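Local coordinates for A-type flavoprotein (Giardia intestinalis, PDB 2Q9U) that scavenges oxygen in a human parasite, probably passing electrons from a bound flavin mononucleotide to a mu-oxo-diiron centre, at residues P316-N320 and T321-S325; R355-P358 and D359-E363; L136-K140 and R141-F145; E216-T220 and V221-Y225; D185-V189 and S190-H194. All blocks are in the same frame, centred on the assembly; numbering follows the deposited sequence.

Contact 1: P316-N320 and T321-S325; sequences PTLNN and TMMPS. With FMN (flavin mononucleotide), chain F; NO3 (nitrate ion), chain D.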
# COMPACT_ATOMS: atom_id res chain seq x y z
N PRO A 316 -9.51 -2.59 -20.98
CA PRO A 316 -9.92 -3.84 -21.64
C PRO A 316 -11.25 -4.34 -21.12
O PRO A 316 -11.72 -3.91 -20.04
CB PRO A 316 -8.78 -4.82 -21.29
CG PRO A 316 -8.21 -4.31 -20.03
CD PRO A 316 -8.30 -2.78 -20.17
N THR A 317 -11.89 -5.23 -21.89
CA THR A 317 -13.09 -5.90 -21.42
C THR A 317 -12.68 -6.95 -20.38
O THR A 317 -11.84 -7.83 -20.64
CB THR A 317 -13.91 -6.50 -22.58
OG1 THR A 317 -14.42 -5.44 -23.41
CG2 THR A 317 -15.11 -7.29 -22.04
N LEU A 318 -13.26 -6.83 -19.19
CA LEU A 318 -13.08 -7.82 -18.14
C LEU A 318 -14.46 -8.30 -17.75
O LEU A 318 -15.28 -7.50 -17.27
CB LEU A 318 -12.36 -7.19 -16.94
CG LEU A 318 -12.11 -8.09 -15.71
CD1 LEU A 318 -11.26 -9.34 -16.06
CD2 LEU A 318 -11.43 -7.27 -14.58
N ASN A 319 -14.73 -9.59 -18.00
CA ASN A 319 -16.00 -10.24 -17.63
C ASN A 319 -17.18 -9.43 -18.12
O ASN A 319 -18.07 -9.08 -17.34
CB ASN A 319 -16.09 -10.45 -16.11
CG ASN A 319 -14.88 -11.23 -15.56
OD1 ASN A 319 -14.39 -12.14 -16.20
ND2 ASN A 319 -14.41 -10.84 -14.38
N ASN A 320 -17.16 -9.10 -19.42
CA ASN A 320 -18.27 -8.45 -20.13
C ASN A 320 -18.53 -7.00 -19.74
O ASN A 320 -19.59 -6.46 -20.05
CB ASN A 320 -19.56 -9.27 -19.98
CG ASN A 320 -19.43 -10.67 -20.54
OD1 ASN A 320 -19.04 -10.85 -21.70
ND2 ASN A 320 -19.74 -11.69 -19.71
N THR A 321 -17.56 -6.37 -19.07
CA THR A 321 -17.69 -4.96 -18.76
C THR A 321 -16.32 -4.28 -18.68
O THR A 321 -15.33 -4.85 -19.12
CB THR A 321 -18.59 -4.73 -17.50
OG1 THR A 321 -18.80 -3.33 -17.32
CG2 THR A 321 -17.98 -5.37 -16.23
N MET A 322 -16.28 -3.06 -18.16
CA MET A 322 -14.99 -2.36 -17.95
C MET A 322 -14.36 -2.84 -16.65
O MET A 322 -15.03 -3.43 -15.81
CB MET A 322 -15.19 -0.84 -17.89
CG MET A 322 -15.98 -0.40 -16.64
SD MET A 322 -16.26 1.37 -16.55
CE MET A 322 -17.69 1.58 -17.66
N MET A 323 -13.07 -2.60 -16.49
CA MET A 323 -12.39 -2.97 -15.23
C MET A 323 -13.00 -2.19 -14.06
O MET A 323 -13.37 -1.01 -14.24
CB MET A 323 -10.88 -2.75 -15.35
CG MET A 323 -10.22 -3.76 -16.34
SD MET A 323 -8.42 -3.57 -16.44
CE MET A 323 -7.95 -4.24 -14.83
N PRO A 324 -13.16 -2.85 -12.86
CA PRO A 324 -13.76 -2.21 -11.69
C PRO A 324 -13.09 -0.87 -11.34
O PRO A 324 -13.80 0.06 -10.94
CB PRO A 324 -13.51 -3.24 -10.57
CG PRO A 324 -13.52 -4.59 -11.32
CD PRO A 324 -12.77 -4.25 -12.59
N SER A 325 -11.76 -0.77 -11.50
CA SER A 325 -11.03 0.48 -11.15
C SER A 325 -11.50 1.67 -12.02
O SER A 325 -11.61 2.84 -11.55
CB SER A 325 -9.52 0.28 -11.30
OG SER A 325 -9.19 -0.07 -12.64
N1 FMN F . -12.41 -10.32 -23.33
C2 FMN F . -13.72 -10.18 -23.68
O2 FMN F . -14.01 -9.84 -24.84
N3 FMN F . -14.72 -10.44 -22.76
C4 FMN F . -14.41 -10.81 -21.46
O4 FMN F . -15.34 -10.89 -20.65
C4A FMN F . -13.07 -10.95 -21.08
N5 FMN F . -12.69 -11.35 -19.80
C5A FMN F . -11.34 -11.48 -19.50
C6 FMN F . -10.95 -11.88 -18.21
C7 FMN F . -9.59 -12.01 -17.88
C7M FMN F . -9.23 -12.64 -16.56
C8 FMN F . -8.61 -11.75 -18.84
C8M FMN F . -7.14 -11.77 -18.50
C9 FMN F . -8.99 -11.36 -20.12
C9A FMN F . -10.35 -11.22 -20.46
N10 FMN F . -10.73 -10.81 -21.74
C10 FMN F . -12.07 -10.71 -22.05
C1' FMN F . -9.73 -10.52 -22.81
C2' FMN F . -9.05 -9.16 -22.62
O2' FMN F . -9.96 -8.08 -22.81
C3' FMN F . -7.85 -9.17 -23.57
O3' FMN F . -6.87 -10.01 -22.99
C4' FMN F . -7.23 -7.81 -23.82
O4' FMN F . -6.31 -7.91 -24.89
C5' FMN F . -6.48 -7.30 -22.59
O5' FMN F . -6.12 -5.95 -22.81
P FMN F . -4.81 -5.38 -22.09
O1P FMN F . -4.91 -3.87 -22.18
O2P FMN F . -4.85 -5.86 -20.66
O3P FMN F . -3.54 -5.88 -22.76
N NO3 D . -9.34 -3.69 -10.99
O1 NO3 D . -9.51 -3.30 -9.65
O2 NO3 D . -8.68 -4.87 -11.30
O3 NO3 D . -9.81 -2.88 -12.03

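Contact 2: R355-P358 and D359-E363; sequences RAVP and DIVAE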
# COMPACT_ATOMS: atom_id res chain seq x y z
N ARG A 355 -17.08 -5.05 -24.84
CA ARG A 355 -18.07 -4.53 -23.87
C ARG A 355 -17.62 -3.32 -23.06
O ARG A 355 -18.44 -2.47 -22.71
CB ARG A 355 -18.56 -5.64 -22.91
CG ARG A 355 -19.28 -6.82 -23.64
CD ARG A 355 -20.68 -6.40 -24.20
NE ARG A 355 -21.60 -6.07 -23.12
CZ ARG A 355 -22.30 -6.95 -22.39
NH1 ARG A 355 -22.22 -8.27 -22.62
NH2 ARG A 355 -23.08 -6.51 -21.42
N ALA A 356 -16.32 -3.23 -22.76
CA ALA A 356 -15.81 -2.15 -21.91
C ALA A 356 -16.02 -0.78 -22.58
O ALA A 356 -16.51 0.16 -21.95
CB ALA A 356 -14.35 -2.37 -21.58
N VAL A 357 -15.65 -0.67 -23.85
CA VAL A 357 -15.71 0.61 -24.55
C VAL A 357 -17.16 1.15 -24.70
O VAL A 357 -17.41 2.29 -24.34
CB VAL A 357 -14.93 0.57 -25.87
CG1 VAL A 357 -15.17 1.86 -26.70
CG2 VAL A 357 -13.43 0.39 -25.56
N PRO A 358 -18.11 0.31 -25.19
CA PRO A 358 -19.52 0.71 -25.11
C PRO A 358 -19.99 1.14 -23.73
O PRO A 358 -20.73 2.13 -23.63
CB PRO A 358 -20.27 -0.58 -25.56
CG PRO A 358 -19.30 -1.16 -26.57
CD PRO A 358 -17.97 -0.99 -25.88
N ASP A 359 -19.58 0.41 -22.67
CA ASP A 359 -19.96 0.77 -21.31
C ASP A 359 -19.31 2.09 -20.88
O ASP A 359 -19.96 2.91 -20.25
CB ASP A 359 -19.58 -0.31 -20.29
CG ASP A 359 -20.51 -1.53 -20.34
OD1 ASP A 359 -21.52 -1.50 -21.08
OD2 ASP A 359 -20.21 -2.51 -19.63
N ILE A 360 -18.05 2.31 -21.26
CA ILE A 360 -17.39 3.59 -20.95
C ILE A 360 -18.07 4.76 -21.70
O ILE A 360 -18.36 5.80 -21.11
CB ILE A 360 -15.91 3.55 -21.30
CG1 ILE A 360 -15.16 2.60 -20.35
CG2 ILE A 360 -15.34 4.95 -21.21
CD1 ILE A 360 -13.71 2.29 -20.83
N VAL A 361 -18.34 4.57 -22.98
CA VAL A 361 -19.04 5.59 -23.79
C VAL A 361 -20.39 5.97 -23.16
O VAL A 361 -20.71 7.15 -23.02
CB VAL A 361 -19.22 5.13 -25.27
CG1 VAL A 361 -20.37 5.92 -26.00
CG2 VAL A 361 -17.87 5.23 -26.08
N ALA A 362 -21.18 4.97 -22.78
CA ALA A 362 -22.50 5.23 -22.19
C ALA A 362 -22.36 6.01 -20.88
O ALA A 362 -23.11 6.97 -20.62
CB ALA A 362 -23.26 3.92 -21.96
N GLU A 363 -21.36 5.62 -20.07
CA GLU A 363 -21.16 6.30 -18.81
C GLU A 363 -20.67 7.73 -19.03
O GLU A 363 -21.15 8.66 -18.37
CB GLU A 363 -20.22 5.48 -17.90
CG GLU A 363 -19.84 6.18 -16.59
CD GLU A 363 -20.99 6.47 -15.65
OE1 GLU A 363 -22.05 5.83 -15.72
OE2 GLU A 363 -20.79 7.37 -14.78
O HOH W 1 -21.76 -3.28 -23.19

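Contact 3: L136-K140 and R141-F145; sequences LKIGK and RTLKF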
# COMPACT_ATOMS: atom_id res chain seq x y z
N LEU A 136 -22.63 39.90 15.69
CA LEU A 136 -22.21 39.53 17.03
C LEU A 136 -21.08 40.42 17.53
O LEU A 136 -19.98 40.41 16.98
CB LEU A 136 -21.76 38.07 17.08
CG LEU A 136 -21.26 37.62 18.46
CD1 LEU A 136 -22.35 37.76 19.53
CD2 LEU A 136 -20.75 36.17 18.42
N LYS A 137 -21.35 41.17 18.60
CA LYS A 137 -20.33 42.01 19.18
C LYS A 137 -19.44 41.22 20.14
O LYS A 137 -19.93 40.57 21.07
CB LYS A 137 -20.97 43.25 19.87
CG LYS A 137 -19.91 44.26 20.29
CD LYS A 137 -20.54 45.63 20.57
CE LYS A 137 -19.66 46.74 19.99
NZ LYS A 137 -19.90 46.98 18.52
N ILE A 138 -18.12 41.27 19.94
CA ILE A 138 -17.21 40.51 20.81
C ILE A 138 -16.23 41.42 21.54
O ILE A 138 -15.36 40.94 22.24
CB ILE A 138 -16.48 39.32 20.09
CG1 ILE A 138 -15.53 39.84 19.01
CG2 ILE A 138 -17.51 38.29 19.56
CD1 ILE A 138 -14.53 38.77 18.43
N GLY A 139 -16.43 42.73 21.38
CA GLY A 139 -15.63 43.76 22.07
C GLY A 139 -15.25 44.86 21.11
O GLY A 139 -16.12 45.57 20.60
N LYS A 140 -13.95 45.00 20.85
CA LYS A 140 -13.45 45.86 19.79
C LYS A 140 -13.93 45.37 18.42
O LYS A 140 -14.15 46.16 17.51
CB LYS A 140 -11.91 45.93 19.82
CG LYS A 140 -11.40 46.45 21.15
CD LYS A 140 -10.24 47.43 20.97
CE LYS A 140 -10.40 48.62 21.93
NZ LYS A 140 -11.64 49.41 21.61
N ARG A 141 -14.11 44.05 18.30
CA ARG A 141 -14.49 43.45 17.03
C ARG A 141 -15.97 43.09 16.99
O ARG A 141 -16.62 42.94 18.03
CB ARG A 141 -13.62 42.20 16.72
CG ARG A 141 -12.12 42.49 16.61
CD ARG A 141 -11.32 41.18 16.45
NE ARG A 141 -9.86 41.34 16.57
CZ ARG A 141 -9.22 41.43 17.73
NH1 ARG A 141 -9.89 41.46 18.88
NH2 ARG A 141 -7.88 41.52 17.75
N THR A 142 -16.51 43.00 15.79
CA THR A 142 -17.80 42.35 15.57
C THR A 142 -17.61 41.21 14.56
O THR A 142 -16.61 41.18 13.82
CB THR A 142 -18.85 43.32 15.04
OG1 THR A 142 -18.48 43.81 13.74
CG2 THR A 142 -19.04 44.51 16.00
N LEU A 143 -18.56 40.28 14.56
CA LEU A 143 -18.55 39.15 13.63
C LEU A 143 -19.86 39.06 12.88
O LEU A 143 -20.95 39.21 13.47
CB LEU A 143 -18.31 37.85 14.38
CG LEU A 143 -17.00 37.69 15.16
CD1 LEU A 143 -16.99 36.36 15.87
CD2 LEU A 143 -15.80 37.83 14.21
N LYS A 144 -19.75 38.82 11.56
CA LYS A 144 -20.87 38.57 10.65
C LYS A 144 -20.77 37.13 10.14
O LYS A 144 -19.69 36.51 10.18
CB LYS A 144 -20.84 39.53 9.46
CG LYS A 144 -20.70 41.01 9.86
CD LYS A 144 -22.01 41.57 10.40
CE LYS A 144 -22.98 41.92 9.27
NZ LYS A 144 -23.96 40.84 9.15
N PHE A 145 -21.88 36.63 9.60
CA PHE A 145 -22.00 35.23 9.23
C PHE A 145 -22.54 35.15 7.84
O PHE A 145 -23.51 35.80 7.50
CB PHE A 145 -22.88 34.52 10.27
CG PHE A 145 -22.39 34.74 11.67
CD1 PHE A 145 -21.32 33.99 12.16
CD2 PHE A 145 -22.89 35.80 12.45
CE1 PHE A 145 -20.81 34.23 13.44
CE2 PHE A 145 -22.38 36.05 13.72
CZ PHE A 145 -21.34 35.27 14.22

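Contact 4: E216-T220 and V221-Y225; sequences EVAST and VEIKY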
# COMPACT_ATOMS: atom_id res chain seq x y z
N GLU A 216 -19.72 36.24 -4.91
CA GLU A 216 -20.57 37.44 -5.00
C GLU A 216 -20.66 38.14 -3.62
O GLU A 216 -20.33 39.32 -3.49
CB GLU A 216 -21.95 37.08 -5.56
CG GLU A 216 -22.77 38.24 -6.14
CD GLU A 216 -24.08 37.79 -6.81
OE1 GLU A 216 -24.59 36.66 -6.55
OE2 GLU A 216 -24.62 38.59 -7.63
N VAL A 217 -21.07 37.40 -2.60
CA VAL A 217 -21.17 37.97 -1.25
C VAL A 217 -19.80 38.49 -0.75
O VAL A 217 -19.71 39.64 -0.24
CB VAL A 217 -21.79 36.97 -0.23
CG1 VAL A 217 -21.88 37.61 1.16
CG2 VAL A 217 -23.19 36.55 -0.68
N ALA A 218 -18.75 37.68 -0.88
CA ALA A 218 -17.41 38.11 -0.46
C ALA A 218 -16.94 39.37 -1.17
O ALA A 218 -16.22 40.18 -0.59
CB ALA A 218 -16.37 36.98 -0.65
N SER A 219 -17.34 39.54 -2.43
CA SER A 219 -16.95 40.70 -3.20
C SER A 219 -17.48 41.99 -2.56
O SER A 219 -16.92 43.07 -2.78
CB SER A 219 -17.43 40.60 -4.66
OG SER A 219 -18.83 40.87 -4.78
N THR A 220 -18.53 41.87 -1.74
CA THR A 220 -19.18 43.05 -1.19
C THR A 220 -18.44 43.64 0.00
O THR A 220 -18.72 44.76 0.42
CB THR A 220 -20.64 42.77 -0.76
OG1 THR A 220 -20.65 41.86 0.35
CG2 THR A 220 -21.49 42.23 -1.94
N VAL A 221 -17.47 42.91 0.56
CA VAL A 221 -16.76 43.40 1.73
C VAL A 221 -15.26 43.33 1.47
O VAL A 221 -14.80 42.53 0.65
CB VAL A 221 -17.13 42.58 3.00
CG1 VAL A 221 -18.58 42.85 3.41
CG2 VAL A 221 -16.89 41.05 2.82
N GLU A 222 -14.50 44.15 2.18
CA GLU A 222 -13.05 44.13 2.07
C GLU A 222 -12.47 42.94 2.86
O GLU A 222 -12.76 42.78 4.05
CB GLU A 222 -12.45 45.45 2.60
CG GLU A 222 -10.93 45.51 2.50
CD GLU A 222 -10.33 46.76 3.12
OE1 GLU A 222 -11.09 47.69 3.47
OE2 GLU A 222 -9.09 46.82 3.27
N ILE A 223 -11.63 42.15 2.22
CA ILE A 223 -10.95 41.03 2.89
C ILE A 223 -9.42 41.19 2.79
O ILE A 223 -8.88 41.19 1.67
CB ILE A 223 -11.42 39.69 2.26
CG1 ILE A 223 -12.94 39.49 2.51
CG2 ILE A 223 -10.60 38.51 2.81
CD1 ILE A 223 -13.63 38.52 1.54
N LYS A 224 -8.72 41.32 3.92
CA LYS A 224 -7.24 41.33 3.90
C LYS A 224 -6.68 39.95 4.19
O LYS A 224 -5.55 39.68 3.82
CB LYS A 224 -6.65 42.28 4.96
CG LYS A 224 -7.00 43.76 4.77
CD LYS A 224 -5.93 44.71 5.36
CE LYS A 224 -5.45 44.29 6.74
NZ LYS A 224 -4.98 45.44 7.62
N TYR A 225 -7.45 39.11 4.90
CA TYR A 225 -6.97 37.78 5.32
C TYR A 225 -8.03 36.72 5.14
O TYR A 225 -9.20 36.93 5.54
CB TYR A 225 -6.59 37.80 6.82
CG TYR A 225 -5.54 38.84 7.16
CD1 TYR A 225 -4.22 38.67 6.74
CD2 TYR A 225 -5.87 40.01 7.87
CE1 TYR A 225 -3.23 39.62 7.05
CE2 TYR A 225 -4.87 40.98 8.21
CZ TYR A 225 -3.56 40.77 7.78
OH TYR A 225 -2.57 41.68 8.07

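Contact 5: D185-V189 and S190-H194; sequences DECDV and SHVMH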
# COMPACT_ATOMS: atom_id res chain seq x y z
N ASP A 185 2.22 32.21 1.61
CA ASP A 185 3.39 32.94 1.13
C ASP A 185 4.70 32.48 1.79
O ASP A 185 5.79 32.69 1.24
CB ASP A 185 3.16 34.46 1.31
CG ASP A 185 2.82 34.83 2.75
OD1 ASP A 185 3.74 35.06 3.54
OD2 ASP A 185 1.62 34.85 3.12
N GLU A 186 4.60 31.85 2.96
CA GLU A 186 5.75 31.21 3.59
C GLU A 186 6.13 29.86 3.00
O GLU A 186 7.17 29.31 3.36
CB GLU A 186 5.54 31.07 5.09
CG GLU A 186 5.23 32.41 5.78
CD GLU A 186 4.74 32.22 7.20
OE1 GLU A 186 3.98 31.27 7.46
OE2 GLU A 186 5.13 33.04 8.06
N CYS A 187 5.29 29.32 2.12
CA CYS A 187 5.50 28.04 1.47
C CYS A 187 5.89 28.28 0.03
O CYS A 187 6.08 29.44 -0.36
CB CYS A 187 4.21 27.22 1.53
SG CYS A 187 3.66 26.93 3.22
N ASP A 188 6.02 27.22 -0.78
CA ASP A 188 6.03 27.44 -2.25
C ASP A 188 4.60 27.66 -2.65
O ASP A 188 3.81 26.74 -2.58
CB ASP A 188 6.61 26.24 -3.04
CG ASP A 188 8.11 26.11 -2.88
OD1 ASP A 188 8.79 27.15 -2.75
OD2 ASP A 188 8.59 24.97 -2.86
N VAL A 189 4.26 28.89 -3.06
CA VAL A 189 2.87 29.21 -3.39
C VAL A 189 2.34 28.33 -4.51
O VAL A 189 1.19 27.92 -4.45
CB VAL A 189 2.67 30.72 -3.72
CG1 VAL A 189 1.24 31.00 -4.20
CG2 VAL A 189 2.92 31.52 -2.45
N SER A 190 3.17 27.97 -5.49
CA SER A 190 2.70 27.07 -6.54
C SER A 190 2.31 25.70 -6.00
O SER A 190 1.35 25.10 -6.47
CB SER A 190 3.69 26.95 -7.73
OG SER A 190 4.93 26.40 -7.34
N HIS A 191 3.04 25.20 -5.01
CA HIS A 191 2.71 23.95 -4.35
C HIS A 191 1.36 24.05 -3.59
O HIS A 191 0.52 23.16 -3.68
CB HIS A 191 3.82 23.50 -3.38
CG HIS A 191 3.54 22.16 -2.77
ND1 HIS A 191 3.26 21.05 -3.54
CD2 HIS A 191 3.47 21.76 -1.48
CE1 HIS A 191 3.03 20.02 -2.75
NE2 HIS A 191 3.14 20.42 -1.50
N VAL A 192 1.18 25.14 -2.85
CA VAL A 192 -0.07 25.38 -2.12
C VAL A 192 -1.22 25.43 -3.14
O VAL A 192 -2.29 24.85 -2.93
CB VAL A 192 -0.03 26.67 -1.30
CG1 VAL A 192 -1.38 26.85 -0.50
CG2 VAL A 192 1.16 26.67 -0.33
N MET A 193 -0.99 26.10 -4.28
CA MET A 193 -2.03 26.22 -5.29
C MET A 193 -2.36 24.89 -5.90
O MET A 193 -3.53 24.61 -6.18
CB MET A 193 -1.68 27.26 -6.36
CG MET A 193 -1.80 28.69 -5.89
SD MET A 193 -3.51 29.13 -5.37
CE MET A 193 -4.49 28.64 -6.80
N HIS A 194 -1.34 24.05 -6.11
CA HIS A 194 -1.59 22.67 -6.56
C HIS A 194 -2.55 21.95 -5.61
O HIS A 194 -3.53 21.34 -6.06
CB HIS A 194 -0.26 21.92 -6.69
CG HIS A 194 -0.41 20.44 -6.83
ND1 HIS A 194 -0.48 19.82 -8.06
CD2 HIS A 194 -0.53 19.46 -5.91
CE1 HIS A 194 -0.62 18.52 -7.88
NE2 HIS A 194 -0.65 18.27 -6.58

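Contact 1: P316-N320 and T321-S325
L318 and T321 face each other across a type I' beta turn, each backbone N-H bonded to the other's carbonyl, L318 N to T321 O at 2.9 Å and T321 N to L318 O at 3.1 Å. The second donor stands above the plane of its carbonyl, 58° out of it. From the first position of the turn, L318 extends with CG anti to its backbone N (chi1 179°), and its two methyls part: CD1 lies 3.3 Å from C6 of the FMN isoalloxazine, while CD2 meets CD of P324 at 3.9 Å. M323 crosses L318 at about a right angle, and its chain, extended at chi2 (-177°), places SD 3.7 Å from CG of P316. P316 and L318 thus touch both the flavin and the M323-P324 side. The backbone of the loop bonds the cofactor: N320 N donates to FMN O4 at 2.8 Å, and T317 O accepts from the ribityl O2'. This is a flavin-binding loop of the flavodoxin-like domain, linking strand 310-314 to helix 324-336, with M323 as N-cap residue. M322 packs on helix 356-367, and its carbonyl accepts a hydrogen bond from N331 of the second subunit.

Contact 2: R355-P358 and D359-E363
D359 lays its carboxylate against the backbone carbonyl of R355, CG lying 3.3 Å from R355 O, at the first turn of helix 356-367. This helix belongs to the beta-alpha-beta crossover between strands 344-350 and 378-381 of the flavodoxin-like domain, and R355 is its N-cap residue. The turn is tied by successive i to i+4 bonds. D359 N reaches R355 O at 3.1 Å, and I360 N reaches A356 O at 2.7 Å, nearly along the C=O axis. V361 N to V357 O is the straightest, with 172° at the hydrogen, and P358 O receives A362 N. With CG1 anti to the carbonyl carbon (chi1 -69°), I360 leans back over the preceding turn, its CG1 3.2 Å from A356 O. V357 and V361 stand one turn apart, V357 CG1 and V361 CG2 only loosely touching at 4.4 Å. I360 and V361 both reach A346 on strand 344-350. D359 OD2 is hydrogen-bonded to T321 OG1 of the flavin-binding loop. The charged groups of R355 and D359 do not meet directly: one water accepts from R355 NE in the guanidinium plane and donates to D359 OD1, each at 2.8 Å.

Contact 3: L136-K140 and R141-F145
Three backbone hydrogen bonds join L136-K140 to R141-F145 as an antiparallel beta hairpin. L136 and L143 form the hydrogen-bonded pair: L136 N lies in the carbonyl plane of L143 O at 2.9 Å, and L143 N returns to L136 O at 2.8 Å. I138 N then bonds to R141 O at the mouth of the turn, while K137 and T142 make a non-hydrogen-bonded pair. T142 CA adds a weaker C-H contact to L136 O. G139 takes backbone angles (phi 136°, psi -115°) at which a beta carbon would press on the preceding carbonyl oxygen.

Apolar contacts gather on the side of L136 and L143. CB of L136 meets the edge of the F145 ring in its plane, 4.0 Å from CE2. I138 has CG1 between its backbone N and carbonyl carbon (chi1 66°), which brings that atom 3.8 Å from CB of R141; its other branch, CG2, approaches CD1 of L143 at 4.2 Å. Y80 and V82 of strand 80-82 in the other sheet close over this side. On the opposite side the bent chain of K137 crosses T142, NZ lying 3.6 Å from the CG2 methyl.

The charged group of R141 looks beyond the hairpin, forming salt bridges with D164 and D48 and hydrogen bonds to the carbonyls of P15 and D47. At this edge of the six-stranded sheet in the metallo-beta-lactamase-like domain, L136, L143 and F145 are therefore buried on one face, with K137 and T142 on the other. R141 adds a polar end beside the apolar side, its positive charge probably largely balanced by two aspartates.

Contact 4: E216-T220 and V221-Y225
I223 starts with CG1 anti to its carbonyl carbon (chi1 -64°) and continues nearly extended (chi2 158°), a course that carries its CD1 methyl back to the helix end, 3.8 Å from CB of A218 and 3.7 Å from A218 O. V221, whose CG2 sits between its backbone N and carbonyl carbon, places that methyl 3.6 Å from the same carbonyl oxygen. Two methyls thus lie against A218 O, and the atom also accepts V221 N at 3.2 Å. That bond is straight at the hydrogen, 166°, yet its donor stands well above the carbonyl plane. The hydroxyls of S219 and T220 fold back onto the preceding turn: S219 OG donates to E216 O at 2.5 Å, and T220 OG1 approaches V217 O so closely that the detail is doubtful. This is the C-terminal end of helix 208-219 passing into the loop before strand 225-228, at the surface of the metallo-beta-lactamase-like domain. V221 and I223 also rest on Y160 of strand 157-161, whose hydroxyl bonds to E222 O. Chemically, local donors satisfy the helix end: E216 O takes the S219 hydroxyl besides a weak bond from S219 N, V217 O takes T220 N, and A218 O takes V221 N with two methyls beside it.

Contact 5: D185-V189 and S190-H194
Following D185, which forms a salt bridge with R235, and E186, whose OE1 bonds to W183 N, C187 brings CB to 3.6 Å from the CG2 methyl of V192, an apolar touch across the start of helix 189-204. D188 follows at the N-cap position, but its carboxylate makes no capping bond; its carbonyl begins the helical pattern, D188 O taking V192 N at 3.1 Å. Its CB also lies 3.9 Å from CB of H191, whose own CB comes within 3.3 Å of D188 O. V189 opens the helix proper. Its carbonyl receives M193 N at 2.8 Å, with the donor tilted 18° from the carbonyl plane. Because CG1 of V189 is anti to the backbone N (chi1 174°), it runs beside M193, both side chains pointing the same way, and meets M193 CG at 4.2 Å. H191 turns its ring outward to Y177, in an edge-to-face pair, and to E37, which bonds its NE2. Around this helix start, V192 and M193 pack on W234 of strand 234-235, V189 touches L241 of helix 236-250, and D188 and S190 pack against S190 and D188 of the third subunit.

From the N terminus, contact 3 comes first, closing the hairpin of strands 136-137 and 142-147 at one edge of the six-stranded sheet. Contact 5 opens helix 189-204, and contact 4 ends the next helix, 208-219, before strand 225-228 rejoins that sheet; their nearest atoms are about 8 Å apart. Contacts 3 and 4 approach to about 7 Å without touching. The chain then enters the flavodoxin-like domain, where contact 1 turns the flavin loop and contact 2 starts helix 356-367. All five are in series, none nested or crossing. Only contacts 1 and 2 touch, through T321 with D359 and T317 with A356; their centres lie 10 Å apart.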